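Local coordinates for protein aminomethyltransferase (Bartonella henselae, PDB 3GIR) that belongs to the aminomethyltransferase family, pairing a folate-binding domain of that family with a C-terminal barrel domain of the glycine cleavage T-protein type, at residues G294-A297 with F298-L302; T272-A276 with A277-A281. All coordinates share one frame; numbering follows the deposited sequence.

Interaction 1 of 2, residues G294-A297 with F298-L302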
loop_
_atom_site.group_PDB
_atom_site.type_symbol
_atom_site.label_atom_id
_atom_site.label_comp_id
_atom_site.label_asym_id
_atom_site.label_seq_id
_atom_site.Cartn_x
_atom_site.Cartn_y
_atom_site.Cartn_z
ATOM N N GLY A 294 -9.605 -16.562 -10.321
ATOM C CA GLY A 294 -10.594 -16.020 -9.387
ATOM C C GLY A 294 -11.781 -15.351 -10.032
ATOM O O GLY A 294 -12.639 -14.831 -9.303
ATOM N N ALA A 295 -11.831 -15.239 -11.368
ATOM C CA ALA A 295 -12.870 -14.475 -12.040
ATOM C C ALA A 295 -14.291 -14.954 -11.713
ATOM O O ALA A 295 -15.162 -14.121 -11.530
ATOM C CB ALA A 295 -12.646 -14.466 -13.565
ATOM N N LYS A 296 -14.508 -16.251 -11.702
ATOM C CA LYS A 296 -15.886 -16.758 -11.517
ATOM C C LYS A 296 -16.400 -16.289 -10.157
ATOM O O LYS A 296 -17.497 -15.741 -10.084
ATOM C CB LYS A 296 -15.936 -18.282 -11.601
ATOM C CG LYS A 296 -17.296 -18.877 -11.199
ATOM C CD LYS A 296 -17.340 -20.352 -11.449
ATOM C CE LYS A 296 -18.667 -20.969 -10.976
ATOM N NZ LYS A 296 -18.763 -22.384 -11.490
ATOM N N ALA A 297 -15.621 -16.526 -9.093
ATOM C CA ALA A 297 -15.995 -16.076 -7.699
ATOM C C ALA A 297 -16.085 -14.553 -7.608
ATOM O O ALA A 297 -16.966 -13.981 -6.937
ATOM C CB ALA A 297 -15.032 -16.621 -6.687
ATOM N N PHE A 298 -15.197 -13.835 -8.293
ATOM C CA PHE A 298 -15.263 -12.366 -8.313
ATOM C C PHE A 298 -16.604 -11.848 -8.901
ATOM O O PHE A 298 -17.235 -10.967 -8.347
ATOM C CB PHE A 298 -14.058 -11.814 -9.153
ATOM C CG PHE A 298 -13.978 -10.311 -9.224
ATOM C CD1 PHE A 298 -13.132 -9.585 -8.371
ATOM C CD2 PHE A 298 -14.689 -9.613 -10.165
ATOM C CE1 PHE A 298 -13.049 -8.240 -8.478
ATOM C CE2 PHE A 298 -14.631 -8.223 -10.223
ATOM C CZ PHE A 298 -13.779 -7.537 -9.385
ATOM N N LEU A 299 -16.957 -12.387 -10.062
ATOM C CA LEU A 299 -18.211 -12.068 -10.779
ATOM C C LEU A 299 -19.441 -12.451 -9.934
ATOM O O LEU A 299 -20.357 -11.667 -9.823
ATOM C CB LEU A 299 -18.210 -12.772 -12.145
ATOM C CG LEU A 299 -17.176 -12.176 -13.094
ATOM C CD1 LEU A 299 -17.085 -12.913 -14.437
ATOM C CD2 LEU A 299 -17.386 -10.680 -13.313
ATOM N N GLU A 300 -19.429 -13.616 -9.316
ATOM C CA GLU A 300 -20.540 -14.016 -8.421
ATOM C C GLU A 300 -20.662 -13.110 -7.189
ATOM O O GLU A 300 -21.760 -12.780 -6.732
ATOM C CB GLU A 300 -20.362 -15.432 -7.928
ATOM C CG GLU A 300 -20.842 -16.452 -8.944
ATOM C CD GLU A 300 -20.283 -17.856 -8.750
ATOM O OE1 GLU A 300 -19.537 -18.102 -7.762
ATOM O OE2 GLU A 300 -20.592 -18.722 -9.616
ATOM N N SER A 301 -19.533 -12.722 -6.619
ATOM C CA SER A 301 -19.576 -11.818 -5.468
ATOM C C SER A 301 -20.137 -10.434 -5.839
ATOM O O SER A 301 -20.807 -9.749 -5.057
ATOM C CB SER A 301 -18.147 -11.683 -4.926
ATOM O OG SER A 301 -18.181 -10.976 -3.731
ATOM N N LEU A 302 -19.830 -9.990 -7.032
ATOM C CA LEU A 302 -20.270 -8.736 -7.542
ATOM C C LEU A 302 -21.818 -8.707 -7.698
ATOM O O LEU A 302 -22.470 -7.710 -7.408
ATOM C CB LEU A 302 -19.612 -8.555 -8.882
ATOM C CG LEU A 302 -19.139 -7.228 -9.374
ATOM C CD1 LEU A 302 -18.388 -6.422 -8.342
ATOM C CD2 LEU A 302 -18.280 -7.516 -10.601
#
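The opening turns of helix 295-304, with Gly294 at the N-cap, form this local contact, in which Gly294-Ala297 supply carbonyls and Phe298-Ser301 the amides. Four successive i+4 bonds give the evidence for a regular alpha-helix: Phe298 N to Gly294 O is 2.9 Å, Leu299 N to Ala295 O 2.9 Å, Glu300 N to Lys296 O 3.0 Å and Ser301 N to Ala297 O 2.9 Å. Gly294 enters with a positive phi of 94°, where a beta-carbon would press on the carbonyl oxygen of the preceding residue; its lack of a side chain suits the position. Leu299 lies against the first turn, its branch carbon CG 3.2 Å from Ala295 O. Phe298 meets that turn through CB, 3.3 Å from Gly294 O, while its ring leads away to Val282. On the exposed side, Lys296 and Glu300 stand one turn apart with their chains at a slant. Lys296 sends CG anti to its amide nitrogen (chi1 171°) and stays extended throughout, which carries the ammonium past the carboxylate. The touch is therefore made by methylene CE, 3.3 Å from Glu300 OE2, whereas Lys296 NZ lies 4.5 Å from that oxygen. The opposite charges may attract weakly through space, but the spacing is too long for a salt bridge, so the backbone bonds carry the specific polar pairing of this turn.

Interaction 2 of 2, residues T272-A276 with A277-A281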
loop_
_atom_site.group_PDB
_atom_site.type_symbol
_atom_site.label_atom_id
_atom_site.label_comp_id
_atom_site.label_asym_id
_atom_site.label_seq_id
_atom_site.Cartn_x
_atom_site.Cartn_y
_atom_site.Cartn_z
ATOM N N THR A 272 -12.963 -10.292 -0.222
ATOM C CA THR A 272 -12.961 -10.065 -1.640
ATOM C C THR A 272 -12.850 -8.582 -1.954
ATOM O O THR A 272 -13.059 -7.767 -1.060
ATOM C CB THR A 272 -14.238 -10.594 -2.280
ATOM O OG1 THR A 272 -15.347 -9.752 -1.922
ATOM C CG2 THR A 272 -14.480 -12.031 -1.923
ATOM N N PRO A 273 -12.558 -8.206 -3.219
ATOM C CA PRO A 273 -12.530 -6.799 -3.525
ATOM C C PRO A 273 -13.909 -6.151 -3.373
ATOM O O PRO A 273 -13.984 -4.954 -3.172
ATOM C CB PRO A 273 -12.063 -6.736 -5.001
ATOM C CG PRO A 273 -11.263 -7.968 -5.134
ATOM C CD PRO A 273 -12.020 -9.014 -4.327
ATOM N N ILE A 274 -14.959 -6.967 -3.440
ATOM C CA ILE A 274 -16.307 -6.467 -3.297
ATOM C C ILE A 274 -16.480 -6.013 -1.856
ATOM O O ILE A 274 -16.907 -4.867 -1.625
ATOM C CB ILE A 274 -17.367 -7.548 -3.718
ATOM C CG1 ILE A 274 -17.202 -7.983 -5.213
ATOM C CG2 ILE A 274 -18.783 -7.033 -3.486
ATOM C CD1 ILE A 274 -15.819 -8.761 -5.632
ATOM N N ASP A 275 -16.132 -6.877 -0.893
ATOM C CA ASP A 275 -16.254 -6.507 0.526
ATOM C C ASP A 275 -15.365 -5.277 0.810
ATOM O O ASP A 275 -15.705 -4.394 1.570
ATOM C CB ASP A 275 -15.757 -7.655 1.425
ATOM C CG ASP A 275 -16.418 -8.978 1.149
ATOM O OD1 ASP A 275 -17.630 -8.931 0.799
ATOM O OD2 ASP A 275 -15.698 -10.048 1.345
ATOM N N ALA A 276 -14.166 -5.254 0.218
ATOM C CA ALA A 276 -13.197 -4.215 0.462
ATOM C C ALA A 276 -13.392 -2.907 -0.276
ATOM O O ALA A 276 -12.632 -1.966 -0.098
ATOM C CB ALA A 276 -11.744 -4.791 0.171
ATOM N N ALA A 277 -14.436 -2.843 -1.109
ATOM C CA ALA A 277 -14.686 -1.685 -1.977
ATOM C C ALA A 277 -13.465 -1.279 -2.786
ATOM O O ALA A 277 -13.118 -0.084 -2.872
ATOM C CB ALA A 277 -15.233 -0.457 -1.172
ATOM N N LEU A 278 -12.906 -2.291 -3.472
ATOM C CA LEU A 278 -11.752 -2.123 -4.335
ATOM C C LEU A 278 -12.064 -2.661 -5.749
ATOM O O LEU A 278 -11.132 -2.848 -6.559
ATOM C CB LEU A 278 -10.566 -2.837 -3.710
ATOM C CG LEU A 278 -9.991 -2.358 -2.377
ATOM C CD1 LEU A 278 -8.853 -3.287 -1.982
ATOM C CD2 LEU A 278 -9.468 -0.954 -2.478
ATOM N N THR A 279 -13.336 -2.925 -6.086
ATOM C CA THR A 279 -13.638 -3.492 -7.409
ATOM C C THR A 279 -13.286 -2.501 -8.515
ATOM O O THR A 279 -13.164 -2.931 -9.656
ATOM C CB THR A 279 -15.158 -3.882 -7.611
ATOM O OG1 THR A 279 -15.935 -2.695 -7.445
ATOM C CG2 THR A 279 -15.562 -4.972 -6.592
ATOM N N TRP A 280 -13.147 -1.212 -8.198
ATOM C CA TRP A 280 -12.761 -0.177 -9.165
ATOM C C TRP A 280 -11.452 -0.535 -9.907
ATOM O O TRP A 280 -11.207 -0.076 -11.020
ATOM C CB TRP A 280 -12.618 1.181 -8.525
ATOM C CG TRP A 280 -11.653 1.256 -7.363
ATOM C CD1 TRP A 280 -12.004 1.272 -6.065
ATOM C CD2 TRP A 280 -10.225 1.381 -7.404
ATOM N NE1 TRP A 280 -10.889 1.384 -5.263
ATOM C CE2 TRP A 280 -9.779 1.431 -6.066
ATOM C CE3 TRP A 280 -9.280 1.422 -8.432
ATOM C CZ2 TRP A 280 -8.432 1.551 -5.739
ATOM C CZ3 TRP A 280 -7.940 1.548 -8.081
ATOM C CH2 TRP A 280 -7.545 1.583 -6.760
ATOM N N ALA A 281 -10.621 -1.356 -9.261
ATOM C CA ALA A 281 -9.332 -1.766 -9.842
ATOM C C ALA A 281 -9.447 -2.720 -11.036
ATOM O O ALA A 281 -8.414 -3.001 -11.680
ATOM C CB ALA A 281 -8.428 -2.379 -8.741
#
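The flat carbonyl groups of Pro273 and Ile274 are met in different ways by the amides that follow. Leu278 N reaches Pro273 O in the carbonyl plane at 2.9 Å, nearly straight; Ala277 N approaches Ile274 O from above that group's plane, 69° out of it, at 3.2 Å. A third flat group, the Trp280 indole, has Leu278 O and, 3.8 Å above the plane, Ala281 CB over the rim of one face, and its ring meets that of Tyr116. The two backbone bonds are the 6-to-1 and 5-to-2 pair of a Schellman motif, and Ala277, the fifth residue of the six and the donor of the second bond, has the positive phi (51°) that the motif requires. The motif's apolar contact is present too, Pro273 CB lying 4.4 Å from Leu278 CB. Leu278 also sets CD1 3.9 Å from Ala276 CB. Thr279 turns its methyl CG2 anti to the carbonyl carbon (OG1 at chi1 60°), and this brings CG2 to 3.7 Å from Ile274 CG1. At the start of the turn Thr272 OG1 accepts from Asp275 N at 3.2 Å, an ST motif, and Asp275 OD2 accepts in return from Thr272 N; Asp275 OD1 is taken by Ser307 N. Backbone bonds thus close the end of the turn and side-chain oxygens its start, with small apolar contacts filling in between, so the reversal is held at both ends.

Following the chain, interaction 2 comes first, closing a tight turn in the loop between helices 248-257 and 284-289. Interaction 1 opens later, after helix 284-289, at the start of helix 295-304. The two are in series and neither nest nor cross, yet their centres are only 11 Å apart because the helix returns alongside the turn. Ser301 OG packs 3.5 Å from Ile274 CG1, and Leu302 CD1 lies 3.6 Å from Thr279 CG2. The 272-281 turn also rests on strand 114-120 through Pro273 and Leu278 and bonds to Arg310 of strand 309-315, so it joins helix 295-304 to two separate sheets.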